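Local coordinates for cell division control protein 45 cdc45 putative (Entamoeba histolytica, PDB 6CC2) that probably acts in DNA replication as the Cdc45 subunit of the Cdc45-MCM-GINS helicase, with a fold related to the RecJ/DHH family, at residues Val185-Ala190 and Asp199-Ala204; Gln227-Asn232 and Pro340-Lys345; Gln506-Ser511 and Leu529-Lys534; Glu62-Val67 and Val80-Cys85; Ala457-Arg460 and Lys464-Pro467. All coordinates share one frame; numbering follows the deposited sequence.

How the contacts relate
Along the chain the order is contact 4, then contacts 1, 2, 5 and 3, each closing before the next opens. Contact 4 packs helix 61-71 on the parallel six-stranded sheet of the N-terminal part. Contacts 1 and 2 adjoin, their centres 12 Å apart: helix 199-213 leads into helix 219-233, and D199 of contact 1 forms a salt bridge with K344 of contact 2. Contacts 5 and 3, with centres 24 Å apart, belong to the C-terminal mixed sheet and its helices. Contact 3 is about 46 Å from contact 1, centre to centre, across the middle of the chain. The set thus samples an N-terminal α/β core, a largely helical middle and a C-terminal α/β part.

Contact 1 (Val185-Ala190 and Asp199-Ala204)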
# COMPACT_ATOMS: atom_id res chain seq x y z
N VAL A 185 1.87 2.34 -15.90
CA VAL A 185 2.94 2.63 -16.84
C VAL A 185 3.36 1.35 -17.57
O VAL A 185 3.61 1.37 -18.78
CB VAL A 185 4.13 3.28 -16.12
CG1 VAL A 185 5.32 3.42 -17.10
CG2 VAL A 185 3.76 4.63 -15.57
N ALA A 186 3.47 0.24 -16.84
CA ALA A 186 3.82 -1.02 -17.49
C ALA A 186 2.77 -1.41 -18.53
O ALA A 186 3.11 -1.84 -19.65
CB ALA A 186 3.99 -2.13 -16.46
N LEU A 187 1.49 -1.23 -18.18
CA LEU A 187 0.40 -1.45 -19.13
C LEU A 187 0.53 -0.54 -20.34
O LEU A 187 0.29 -0.96 -21.48
CB LEU A 187 -0.95 -1.23 -18.45
CG LEU A 187 -2.18 -1.31 -19.35
CD1 LEU A 187 -2.39 -2.72 -19.91
CD2 LEU A 187 -3.42 -0.85 -18.55
N ALA A 188 0.96 0.71 -20.11
CA ALA A 188 1.13 1.64 -21.23
C ALA A 188 2.24 1.19 -22.17
O ALA A 188 2.12 1.36 -23.38
CB ALA A 188 1.42 3.05 -20.70
N ILE A 189 3.33 0.63 -21.64
CA ILE A 189 4.38 0.08 -22.48
C ILE A 189 3.83 -1.05 -23.34
O ILE A 189 4.07 -1.11 -24.54
CB ILE A 189 5.57 -0.41 -21.63
CG1 ILE A 189 6.23 0.78 -20.91
CG2 ILE A 189 6.57 -1.16 -22.49
CD1 ILE A 189 7.23 0.37 -19.84
N ALA A 190 3.09 -1.97 -22.72
CA ALA A 190 2.56 -3.11 -23.45
C ALA A 190 1.62 -2.67 -24.57
O ALA A 190 1.65 -3.22 -25.67
CB ALA A 190 1.85 -4.06 -22.50
N ASP A 199 -5.48 -9.78 -19.45
CA ASP A 199 -5.31 -9.97 -18.01
C ASP A 199 -4.56 -8.80 -17.36
O ASP A 199 -4.69 -8.55 -16.16
CB ASP A 199 -4.55 -11.26 -17.73
CG ASP A 199 -5.46 -12.45 -17.53
OD1 ASP A 199 -6.66 -12.25 -17.22
OD2 ASP A 199 -4.98 -13.59 -17.66
N MSE A 200 -3.72 -8.10 -18.13
CA MSE A 200 -2.98 -6.97 -17.59
C MSE A 200 -3.91 -5.89 -17.01
O MSE A 200 -3.51 -5.13 -16.12
CB MSE A 200 -2.10 -6.36 -18.67
CG MSE A 200 -0.97 -7.25 -19.11
SE MSE A 200 -0.00 -6.46 -20.58
CE MSE A 200 1.41 -7.77 -20.67
N TYR A 201 -5.15 -5.83 -17.47
CA TYR A 201 -6.08 -4.85 -16.91
C TYR A 201 -6.52 -5.22 -15.50
O TYR A 201 -6.73 -4.33 -14.65
CB TYR A 201 -7.29 -4.68 -17.84
CG TYR A 201 -6.94 -3.87 -19.08
CD1 TYR A 201 -7.07 -2.48 -19.06
CD2 TYR A 201 -6.46 -4.47 -20.23
CE1 TYR A 201 -6.74 -1.72 -20.18
CE2 TYR A 201 -6.14 -3.72 -21.35
CZ TYR A 201 -6.29 -2.34 -21.31
OH TYR A 201 -5.95 -1.60 -22.42
N TRP A 202 -6.71 -6.51 -15.22
CA TRP A 202 -6.95 -6.96 -13.85
C TRP A 202 -5.81 -6.56 -12.94
O TRP A 202 -6.02 -5.99 -11.86
CB TRP A 202 -7.14 -8.48 -13.86
CG TRP A 202 -7.19 -9.16 -12.53
CD1 TRP A 202 -6.36 -10.17 -12.11
CD2 TRP A 202 -8.12 -8.94 -11.48
NE1 TRP A 202 -6.75 -10.62 -10.87
CE2 TRP A 202 -7.82 -9.86 -10.45
CE3 TRP A 202 -9.22 -8.08 -11.31
CZ2 TRP A 202 -8.55 -9.92 -9.26
CZ3 TRP A 202 -9.93 -8.13 -10.12
CH2 TRP A 202 -9.60 -9.05 -9.12
N TYR A 203 -4.57 -6.84 -13.36
CA TYR A 203 -3.42 -6.45 -12.55
C TYR A 203 -3.36 -4.94 -12.39
O TYR A 203 -3.18 -4.42 -11.29
CB TYR A 203 -2.15 -7.00 -13.19
CG TYR A 203 -2.17 -8.52 -13.37
CD1 TYR A 203 -2.81 -9.34 -12.47
CD2 TYR A 203 -1.54 -9.11 -14.46
CE1 TYR A 203 -2.85 -10.72 -12.64
CE2 TYR A 203 -1.56 -10.49 -14.65
CZ TYR A 203 -2.22 -11.29 -13.72
OH TYR A 203 -2.27 -12.64 -13.87
N ALA A 204 -3.54 -4.21 -13.50
CA ALA A 204 -3.50 -2.75 -13.40
C ALA A 204 -4.60 -2.23 -12.49
O ALA A 204 -4.39 -1.24 -11.76
CB ALA A 204 -3.63 -2.13 -14.80
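L187 of helix 182-192 reaches three residues of helix 199-213, M200, Y201 and A204, in an antiparallel helix pair. The short axes approach to 10.2 Å, their directions 162° apart, and only eight residues separate the two segments, so this is the packing of successive helices. No hydrogen bond crosses the interface; 227 Å² is buried by apolar contact alone. The aromatic part of it is a CH-π contact. L187 has CG anti to its backbone nitrogen (chi1 175°), which carries both methyls across to one face of the Y201 ring. CD2 of L187 stands over that face, 4.2 Å from the Y201 ring centroid, while CD1 lies over the rim of the same face, 4.1 Å from Y201 CE2. The leucine and tyrosine side chains meet at about a right angle. The aliphatic part uses the same two methyls: L187 CD1 is 3.9 Å from M200 CB, and L187 CD2 is 4.0 Å from A204 CB, one helical turn farther on. One turn beyond L187, A190 offers only a methyl, and the extended chain of selenomethionine M200 runs over to it. Helix 33-48 lies alongside, I41 touching A186 and M45 touching A190, and A204 touches F229 of helix 219-233. At the start of the second segment D199 OD1 forms a salt bridge with K344 NZ on strand 338-344. The tightest approach between the two helices belongs to the selenium, with M200 SE 3.6 Å from A190 CB.

Contact 2 (Gln227-Asn232 and Pro340-Lys345)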
# COMPACT_ATOMS: atom_id res chain seq x y z
N GLN A 227 -12.25 4.30 -15.71
CA GLN A 227 -12.84 4.67 -17.00
C GLN A 227 -11.88 4.34 -18.15
O GLN A 227 -12.33 4.01 -19.25
CB GLN A 227 -13.20 6.15 -17.02
CG GLN A 227 -13.95 6.59 -18.26
CD GLN A 227 -15.33 5.96 -18.34
OE1 GLN A 227 -16.08 5.95 -17.36
NE2 GLN A 227 -15.67 5.44 -19.51
N TYR A 228 -10.58 4.47 -17.92
CA TYR A 228 -9.61 4.09 -18.95
C TYR A 228 -9.71 2.60 -19.27
O TYR A 228 -9.69 2.20 -20.45
CB TYR A 228 -8.19 4.43 -18.50
CG TYR A 228 -7.12 4.17 -19.55
CD1 TYR A 228 -6.99 5.02 -20.64
CD2 TYR A 228 -6.24 3.11 -19.43
CE1 TYR A 228 -6.03 4.80 -21.60
CE2 TYR A 228 -5.25 2.91 -20.38
CZ TYR A 228 -5.16 3.75 -21.46
OH TYR A 228 -4.20 3.55 -22.43
N PHE A 229 -9.85 1.77 -18.22
CA PHE A 229 -10.01 0.33 -18.44
C PHE A 229 -11.33 0.04 -19.15
O PHE A 229 -11.39 -0.81 -20.04
CB PHE A 229 -9.96 -0.42 -17.13
CG PHE A 229 -8.76 -0.12 -16.26
CD1 PHE A 229 -7.54 0.20 -16.82
CD2 PHE A 229 -8.88 -0.17 -14.89
CE1 PHE A 229 -6.46 0.50 -16.00
CE2 PHE A 229 -7.79 0.10 -14.06
CZ PHE A 229 -6.59 0.43 -14.62
N ILE A 230 -12.40 0.72 -18.74
CA ILE A 230 -13.71 0.53 -19.38
C ILE A 230 -13.63 0.86 -20.86
O ILE A 230 -14.21 0.15 -21.70
CB ILE A 230 -14.78 1.40 -18.69
CG1 ILE A 230 -15.09 0.84 -17.29
CG2 ILE A 230 -16.03 1.46 -19.54
CD1 ILE A 230 -15.96 1.77 -16.45
N ASP A 231 -12.95 1.96 -21.21
CA ASP A 231 -12.85 2.38 -22.59
C ASP A 231 -12.07 1.36 -23.41
O ASP A 231 -12.47 1.01 -24.52
CB ASP A 231 -12.16 3.75 -22.68
CG ASP A 231 -13.06 4.91 -22.19
OD1 ASP A 231 -14.25 4.68 -21.92
OD2 ASP A 231 -12.55 6.05 -22.08
N ASN A 232 -10.94 0.87 -22.87
CA ASN A 232 -10.11 -0.01 -23.68
C ASN A 232 -10.67 -1.42 -23.79
O ASN A 232 -10.42 -2.11 -24.80
CB ASN A 232 -8.69 -0.05 -23.13
CG ASN A 232 -7.89 1.17 -23.53
OD1 ASN A 232 -7.34 1.22 -24.63
ND2 ASN A 232 -7.84 2.16 -22.65
N PRO A 340 -17.10 2.64 -8.48
CA PRO A 340 -17.06 1.42 -9.30
C PRO A 340 -15.96 0.47 -8.83
O PRO A 340 -14.88 0.90 -8.44
CB PRO A 340 -16.79 1.94 -10.72
CG PRO A 340 -16.09 3.25 -10.51
CD PRO A 340 -16.75 3.84 -9.26
N SER A 341 -16.28 -0.81 -8.85
CA SER A 341 -15.33 -1.89 -8.60
C SER A 341 -15.06 -2.64 -9.91
O SER A 341 -15.98 -2.85 -10.71
CB SER A 341 -15.88 -2.88 -7.57
OG SER A 341 -15.72 -2.42 -6.25
N PHE A 342 -13.81 -3.04 -10.09
CA PHE A 342 -13.38 -3.85 -11.24
C PHE A 342 -13.29 -5.30 -10.79
O PHE A 342 -12.67 -5.60 -9.76
CB PHE A 342 -12.03 -3.32 -11.75
CG PHE A 342 -11.59 -3.90 -13.04
CD1 PHE A 342 -10.98 -5.14 -13.08
CD2 PHE A 342 -11.78 -3.21 -14.23
CE1 PHE A 342 -10.58 -5.70 -14.29
CE2 PHE A 342 -11.41 -3.75 -15.43
CZ PHE A 342 -10.79 -5.00 -15.47
N PHE A 343 -13.92 -6.20 -11.53
CA PHE A 343 -14.02 -7.60 -11.15
C PHE A 343 -13.41 -8.51 -12.20
O PHE A 343 -13.45 -8.22 -13.40
CB PHE A 343 -15.49 -8.04 -10.96
CG PHE A 343 -16.17 -7.48 -9.75
CD1 PHE A 343 -16.74 -6.21 -9.76
CD2 PHE A 343 -16.29 -8.24 -8.58
CE1 PHE A 343 -17.39 -5.71 -8.65
CE2 PHE A 343 -16.92 -7.75 -7.47
CZ PHE A 343 -17.49 -6.48 -7.50
N LYS A 344 -12.84 -9.62 -11.75
CA LYS A 344 -12.43 -10.70 -12.65
C LYS A 344 -13.11 -11.99 -12.20
O LYS A 344 -13.15 -12.28 -11.00
CB LYS A 344 -10.91 -10.87 -12.65
CG LYS A 344 -10.43 -12.05 -13.50
CD LYS A 344 -8.93 -12.22 -13.42
CE LYS A 344 -8.50 -13.55 -14.05
NZ LYS A 344 -8.88 -13.65 -15.46
N LYS A 345 -13.65 -12.74 -13.16
CA LYS A 345 -14.31 -14.01 -12.87
C LYS A 345 -13.28 -15.12 -12.68
O LYS A 345 -12.36 -15.28 -13.49
CB LYS A 345 -15.26 -14.37 -14.01
CG LYS A 345 -16.27 -15.45 -13.65
CD LYS A 345 -17.22 -15.69 -14.80
CE LYS A 345 -18.36 -16.61 -14.42
NZ LYS A 345 -19.28 -16.82 -15.57
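F229 holds CG beside its backbone nitrogen (chi1 -52°), and F342 holds CG anti to its own (chi1 -171°); these settings swing the two rings together where helix 219-233 packs against strand 338-344, an outer strand of a small mixed three-stranded sheet. The rings form an offset edge-to-face pair: the edge of F229 is directed toward the face of F342, with centroids 5.9 Å apart and planes at 79°. The nearest atoms are F229 CB and F342 CE2, 4.0 Å apart. Around this small apolar joint, V253 of strand 251-257 touches F342, and A205 of helix 199-213 touches both phenylalanine side chains. Polar bonds within the helix accompany the aromatic pair. Q227 NE2 gives a hydrogen bond of 2.9 Å to D231 OD1; this oxygen lies close to the amide plane of Q227, while NE2 meets it from above the D231 carboxylate plane. The carbonyl Y228 O accepts two donors from one residue, N232 N at 3.0 Å and N232 ND2 at 2.9 Å, which arrive from opposite faces of the carbonyl plane. The side-chain nitrogen N232 ND2 also sits 3.2 Å above the plane of the Y228 ring, over its centre.

Contact 3 (Gln506-Ser511 and Leu529-Lys534); sequences QNMKIS and LVKYKK
M508 at the end of helix 494-508 and I510 just beyond it meet K531 and Y532 of helix 529-537. The selenium of selenomethionine M508 lies alongside the aliphatic part of K531, 3.9 Å from K531 CE and 4.1 Å from K531 CG. The lysine chain is fully extended, so its methylenes serve the contact while its ammonium end runs on past the selenium. Higher up the M508 chain, M508 CG approaches the edge of the Y532 ring, 4.3 Å from CD1 and near the ring plane. I510 reaches the same ring obliquely: I510 CD1 is 3.9 Å from Y532 CE1, the two side chains meeting at about a right angle. No hydrogen bond links the segments, and the first shell is entirely apolar. The second shell is the backbone that puts M508 and I510 there. K509, with phi 56°, is the C-prime residue of a Schellman motif, in which I510 N pairs with A505 O, and K509 N makes a weak bond to Q506 O. This reversal ends the helix and brings I510 back toward Y532, while the torsions of M508, bent at chi2 and chi3, curl its chain toward K531. A bound 1,2-ethanediol, probably from the crystallisation liquor, lies about 3 Å from the M508 side chain. Farther out, Y532 also touches F501, T504, I482 and I524; it thus sits between the end of helix 494-508 and strands 479-485 and 519-525, with I510, just past that helix end, resting on strand 519-525.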
# COMPACT_ATOMS: atom_id res chain seq x y z
N GLN A 506 20.86 9.28 16.81
CA GLN A 506 22.30 9.51 16.84
C GLN A 506 22.72 10.24 18.11
O GLN A 506 23.75 9.91 18.72
CB GLN A 506 22.72 10.32 15.61
CG GLN A 506 23.38 9.50 14.51
CD GLN A 506 24.69 8.87 14.94
OE1 GLN A 506 25.08 7.82 14.43
NE2 GLN A 506 25.39 9.51 15.88
N ASN A 507 21.95 11.25 18.52
CA ASN A 507 22.28 11.99 19.72
C ASN A 507 22.18 11.12 20.97
O ASN A 507 22.95 11.32 21.92
CB ASN A 507 21.37 13.21 19.87
CG ASN A 507 21.58 14.23 18.78
OD1 ASN A 507 22.62 14.25 18.14
ND2 ASN A 507 20.58 15.07 18.55
N MSE A 508 21.25 10.17 20.98
CA MSE A 508 21.05 9.29 22.11
C MSE A 508 21.95 8.07 22.06
O MSE A 508 22.03 7.32 23.03
CB MSE A 508 19.60 8.84 22.16
CG MSE A 508 18.58 9.96 22.43
SE MSE A 508 18.88 10.77 24.17
CE MSE A 508 19.99 12.27 23.68
N LYS A 509 22.64 7.89 20.94
CA LYS A 509 23.48 6.71 20.70
C LYS A 509 22.67 5.42 20.85
O LYS A 509 23.10 4.45 21.50
CB LYS A 509 24.72 6.72 21.59
CG LYS A 509 26.00 6.37 20.87
CD LYS A 509 26.35 7.39 19.79
CE LYS A 509 27.65 7.05 19.11
NZ LYS A 509 27.61 5.73 18.43
N ILE A 510 21.50 5.41 20.23
CA ILE A 510 20.69 4.21 20.09
C ILE A 510 20.67 3.82 18.61
O ILE A 510 20.90 4.64 17.72
CB ILE A 510 19.26 4.41 20.63
CG1 ILE A 510 18.57 5.59 19.95
CG2 ILE A 510 19.31 4.61 22.14
CD1 ILE A 510 17.17 5.88 20.48
N SER A 511 20.37 2.55 18.36
CA SER A 511 20.52 2.00 17.02
C SER A 511 19.22 2.04 16.23
O SER A 511 18.14 1.82 16.78
CB SER A 511 21.02 0.55 17.10
OG SER A 511 22.14 0.45 17.95
N LEU A 529 12.79 6.86 28.92
CA LEU A 529 11.66 7.32 28.10
C LEU A 529 11.57 8.84 28.09
O LEU A 529 11.39 9.45 27.03
CB LEU A 529 10.35 6.70 28.60
CG LEU A 529 9.10 7.14 27.85
CD1 LEU A 529 9.12 6.69 26.41
CD2 LEU A 529 7.84 6.60 28.56
N VAL A 530 11.64 9.46 29.28
CA VAL A 530 11.53 10.92 29.37
C VAL A 530 12.71 11.59 28.67
O VAL A 530 12.52 12.54 27.89
CB VAL A 530 11.42 11.36 30.84
CG1 VAL A 530 11.64 12.84 30.99
CG2 VAL A 530 10.04 10.97 31.38
N LYS A 531 13.92 11.06 28.88
CA LYS A 531 15.10 11.58 28.21
C LYS A 531 14.93 11.53 26.70
O LYS A 531 15.23 12.51 25.98
CB LYS A 531 16.33 10.78 28.65
CG LYS A 531 17.63 11.20 28.00
CD LYS A 531 18.77 10.29 28.44
CE LYS A 531 20.10 10.74 27.86
NZ LYS A 531 21.20 9.83 28.25
N TYR A 532 14.46 10.40 26.19
CA TYR A 532 14.24 10.26 24.75
C TYR A 532 13.17 11.20 24.23
O TYR A 532 13.32 11.81 23.16
CB TYR A 532 13.86 8.82 24.43
CG TYR A 532 13.53 8.63 22.98
CD1 TYR A 532 14.53 8.62 22.02
CD2 TYR A 532 12.22 8.52 22.54
CE1 TYR A 532 14.24 8.49 20.69
CE2 TYR A 532 11.92 8.38 21.22
CZ TYR A 532 12.94 8.36 20.29
OH TYR A 532 12.64 8.24 18.97
N LYS A 533 12.06 11.35 24.97
CA LYS A 533 11.02 12.26 24.51
C LYS A 533 11.55 13.69 24.44
O LYS A 533 11.22 14.43 23.50
CB LYS A 533 9.80 12.17 25.44
CG LYS A 533 9.02 10.85 25.25
CD LYS A 533 8.14 10.53 26.48
CE LYS A 533 6.84 11.26 26.45
NZ LYS A 533 6.00 10.95 27.67
N LYS A 534 12.37 14.09 25.42
CA LYS A 534 12.92 15.44 25.41
C LYS A 534 13.88 15.64 24.24
O LYS A 534 13.87 16.70 23.61
CB LYS A 534 13.63 15.73 26.74
CG LYS A 534 12.68 15.81 27.93
CD LYS A 534 13.41 16.22 29.22
CE LYS A 534 14.46 15.19 29.61
NZ LYS A 534 14.94 15.38 31.01

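Contact 4 (Glu62-Val67 and Val80-Cys85); sequences ETLSRV and VFFIDC
L64 of helix 61-71 spreads its two methyls over one face of the F82 ring on strand 77-83, the two side chains meeting at about a right angle. This aliphatic-aromatic contact is shared between both branches: L64 CD1 is 4.0 Å from F82 CD1, and L64 CD2 is 4.1 Å from F82 CZ. CG of L64 stands anti to the backbone nitrogen (chi1 -174°), which sends the isobutyl group straight at the sheet. The second apolar contact is with sulfur: C85 SG lies 3.9 Å from L64 CD1, so this one methyl bridges the ring and the thiol. With SG between the backbone nitrogen and the carbonyl carbon (chi1 61°), C85 brings its sulfur to the leucine methyl. No hydrogen bond joins helix and strand, and the three touching residues are buried. The polar interactions lie to the side of this apolar contact. On the outer side of the helix, R66 NH1 and E62 OE1 form a salt bridge of 3.5 Å, one turn apart. At the strand end, D84 adopts positive phi, and its carboxylate is bonded to T32 OG1 and S108 OG from neighbouring loops. Nearby, L95 of helix 91-95 touches both L64 and F82, and Y28 meets F82 edge-to-face, while I83 turns to the other side of the sheet against helix 33-48. The pattern of a helix joining parallel strands 53-57 and 77-83, which flank strand 24-29, is a β-α-β crossover, characteristic of the Rossmann-like parallel sheet in the N-terminal domain of the RecJ/DHH relatives of Cdc45.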
# COMPACT_ATOMS: atom_id res chain seq x y z
N GLU A 62 19.45 1.74 1.31
CA GLU A 62 20.70 1.09 1.67
C GLU A 62 20.79 -0.28 1.02
O GLU A 62 21.85 -0.67 0.50
CB GLU A 62 20.82 0.98 3.19
CG GLU A 62 20.68 2.29 3.93
CD GLU A 62 20.90 2.12 5.43
OE1 GLU A 62 21.65 1.21 5.82
OE2 GLU A 62 20.31 2.91 6.20
N THR A 63 19.71 -1.06 1.09
CA THR A 63 19.67 -2.37 0.47
C THR A 63 19.82 -2.26 -1.05
O THR A 63 20.62 -2.98 -1.67
CB THR A 63 18.37 -3.09 0.82
OG1 THR A 63 18.35 -3.33 2.23
CG2 THR A 63 18.25 -4.42 0.08
N LEU A 64 19.05 -1.35 -1.65
CA LEU A 64 19.15 -1.11 -3.08
C LEU A 64 20.61 -0.85 -3.47
O LEU A 64 21.14 -1.48 -4.39
CB LEU A 64 18.25 0.06 -3.48
CG LEU A 64 18.16 0.31 -4.99
CD1 LEU A 64 16.82 0.95 -5.37
CD2 LEU A 64 19.29 1.20 -5.48
N SER A 65 21.27 0.05 -2.74
CA SER A 65 22.64 0.41 -3.08
C SER A 65 23.59 -0.77 -2.92
O SER A 65 24.48 -0.99 -3.75
CB SER A 65 23.09 1.58 -2.20
OG SER A 65 24.41 1.98 -2.55
N ARG A 66 23.39 -1.58 -1.86
CA ARG A 66 24.28 -2.70 -1.61
C ARG A 66 24.15 -3.78 -2.67
O ARG A 66 25.16 -4.31 -3.15
CB ARG A 66 24.01 -3.27 -0.22
CG ARG A 66 24.64 -2.44 0.90
CD ARG A 66 24.50 -3.12 2.27
NE ARG A 66 25.28 -2.44 3.30
CZ ARG A 66 24.77 -1.66 4.25
NH1 ARG A 66 23.46 -1.45 4.34
NH2 ARG A 66 25.59 -1.10 5.14
N VAL A 67 22.91 -4.12 -3.05
CA VAL A 67 22.74 -5.15 -4.08
C VAL A 67 23.26 -4.64 -5.42
O VAL A 67 23.93 -5.38 -6.16
CB VAL A 67 21.26 -5.58 -4.18
CG1 VAL A 67 21.06 -6.50 -5.39
CG2 VAL A 67 20.81 -6.24 -2.90
N VAL A 80 18.80 -2.46 -15.35
CA VAL A 80 18.08 -2.47 -14.08
C VAL A 80 16.85 -1.58 -14.21
O VAL A 80 16.89 -0.53 -14.86
CB VAL A 80 18.96 -2.01 -12.90
CG1 VAL A 80 20.14 -2.92 -12.77
CG2 VAL A 80 19.38 -0.55 -13.07
N PHE A 81 15.76 -2.03 -13.61
CA PHE A 81 14.55 -1.24 -13.41
C PHE A 81 14.38 -1.02 -11.92
O PHE A 81 14.49 -1.97 -11.14
CB PHE A 81 13.32 -1.97 -13.94
CG PHE A 81 13.21 -1.97 -15.41
CD1 PHE A 81 13.91 -2.91 -16.17
CD2 PHE A 81 12.40 -1.05 -16.07
CE1 PHE A 81 13.78 -2.92 -17.55
CE2 PHE A 81 12.29 -1.07 -17.45
CZ PHE A 81 12.99 -2.00 -18.18
N PHE A 82 14.14 0.23 -11.53
CA PHE A 82 13.76 0.58 -10.17
C PHE A 82 12.27 0.88 -10.18
O PHE A 82 11.81 1.77 -10.93
CB PHE A 82 14.56 1.79 -9.68
CG PHE A 82 16.06 1.56 -9.65
CD1 PHE A 82 16.59 0.34 -9.28
CD2 PHE A 82 16.92 2.57 -10.01
CE1 PHE A 82 17.96 0.13 -9.25
CE2 PHE A 82 18.30 2.38 -9.97
CZ PHE A 82 18.82 1.15 -9.59
N ILE A 83 11.50 0.12 -9.40
CA ILE A 83 10.04 0.19 -9.43
C ILE A 83 9.51 0.81 -8.13
O ILE A 83 9.70 0.25 -7.05
CB ILE A 83 9.44 -1.21 -9.67
CG1 ILE A 83 9.92 -1.75 -11.02
CG2 ILE A 83 7.91 -1.16 -9.61
CD1 ILE A 83 9.48 -3.18 -11.31
N ASP A 84 8.82 1.94 -8.29
CA ASP A 84 8.16 2.71 -7.21
C ASP A 84 9.17 3.21 -6.18
O ASP A 84 8.84 3.47 -5.03
CB ASP A 84 7.03 1.92 -6.54
CG ASP A 84 5.75 2.78 -6.35
OD1 ASP A 84 5.72 3.94 -6.82
OD2 ASP A 84 4.77 2.29 -5.74
N CYS A 85 10.42 3.38 -6.60
CA CYS A 85 11.44 4.04 -5.81
C CYS A 85 12.47 4.64 -6.77
O CYS A 85 12.43 4.38 -7.98
CB CYS A 85 12.12 3.07 -4.84
SG CYS A 85 12.97 1.67 -5.64

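Contact 5 (Ala457-Arg460 and Lys464-Pro467); sequences ASSR and KWLP
S459 and W465 meet where helix 444-462 gives way to the loop leading into strand 468-474, a helix-to-strand connection of the C-terminal mixed sheet. The carbonyl S459 O accepts K464 N at 3.0 Å, in the carbonyl plane and on a lone pair. S459 OG is hydrogen-bonded to A455 O one turn back; L466 N adds a weak bond of 3.5 Å to S459 OG, and R428 NH1 another weak one. K464 O is taken by R428 NH2. A water links the two segments by donating to S458 OG (3.2 Å) and to L466 O (2.8 Å), while S458 OG is also hydrogen-bonded to L454 O. Between these polar ties, S459 CB lies over the six-membered ring of W465, a CH-π contact of 3.5 Å to the ring centroid, with S459 CB only 3.3 Å from W465 CD2. R460, extended from CG to NE, crosses the tryptophan obliquely, with R460 CG 4.0 Å from W465 CZ2; its NE has a salt bridge to E456 OE2. The guanidinium stands nearly perpendicular to the indole, the planes 85° apart, with W465 CZ2 placed 4.3 Å above the guanidinium plane of R460, over its centre.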
# COMPACT_ATOMS: atom_id res chain seq x y z
N ALA A 457 -5.78 6.45 12.32
CA ALA A 457 -6.94 6.62 13.19
C ALA A 457 -6.91 7.94 13.93
O ALA A 457 -7.95 8.62 14.03
CB ALA A 457 -7.01 5.47 14.21
N SER A 458 -5.77 8.32 14.48
CA SER A 458 -5.68 9.61 15.19
C SER A 458 -5.83 10.77 14.21
O SER A 458 -6.51 11.75 14.52
CB SER A 458 -4.35 9.71 15.95
OG SER A 458 -3.22 9.68 15.08
N SER A 459 -5.24 10.66 13.01
CA SER A 459 -5.37 11.75 12.04
C SER A 459 -6.81 11.95 11.62
O SER A 459 -7.26 13.10 11.46
CB SER A 459 -4.51 11.46 10.81
OG SER A 459 -3.14 11.49 11.13
N ARG A 460 -7.55 10.86 11.42
CA ARG A 460 -8.97 11.01 11.09
C ARG A 460 -9.77 11.56 12.26
O ARG A 460 -10.69 12.37 12.07
CB ARG A 460 -9.52 9.65 10.63
CG ARG A 460 -8.90 9.16 9.33
CD ARG A 460 -9.66 7.93 8.76
NE ARG A 460 -9.06 7.44 7.52
CZ ARG A 460 -9.33 7.90 6.32
NH1 ARG A 460 -10.26 8.84 6.14
NH2 ARG A 460 -8.69 7.38 5.27
N LYS A 464 -6.31 15.99 11.28
CA LYS A 464 -4.97 16.57 11.24
C LYS A 464 -4.00 15.42 11.03
O LYS A 464 -3.82 14.62 11.95
CB LYS A 464 -4.67 17.31 12.54
CG LYS A 464 -3.21 17.78 12.70
CD LYS A 464 -2.78 18.78 11.66
CE LYS A 464 -1.44 19.40 12.03
NZ LYS A 464 -0.89 20.28 10.96
N TRP A 465 -3.38 15.34 9.85
CA TRP A 465 -2.47 14.24 9.53
C TRP A 465 -1.06 14.56 9.98
O TRP A 465 -0.52 15.63 9.66
CB TRP A 465 -2.51 13.94 8.02
CG TRP A 465 -3.78 13.27 7.68
CD1 TRP A 465 -5.00 13.85 7.49
CD2 TRP A 465 -3.98 11.86 7.55
NE1 TRP A 465 -5.95 12.88 7.25
CE2 TRP A 465 -5.34 11.65 7.29
CE3 TRP A 465 -3.13 10.76 7.67
CZ2 TRP A 465 -5.88 10.39 7.09
CZ3 TRP A 465 -3.67 9.49 7.48
CH2 TRP A 465 -5.03 9.33 7.21
N LEU A 466 -0.48 13.66 10.74
CA LEU A 466 0.87 13.76 11.27
C LEU A 466 1.54 12.40 11.20
O LEU A 466 0.87 11.37 11.24
CB LEU A 466 0.86 14.24 12.73
CG LEU A 466 0.43 15.67 12.93
CD1 LEU A 466 0.20 15.90 14.40
CD2 LEU A 466 1.50 16.65 12.37
N PRO A 467 2.87 12.38 11.13
CA PRO A 467 3.59 11.13 11.38
C PRO A 467 3.42 10.74 12.83
O PRO A 467 3.00 11.54 13.68
CB PRO A 467 5.04 11.49 11.02
CG PRO A 467 5.15 12.94 11.22
CD PRO A 467 3.77 13.53 10.94
O HOH W 1 -0.72 10.60 13.37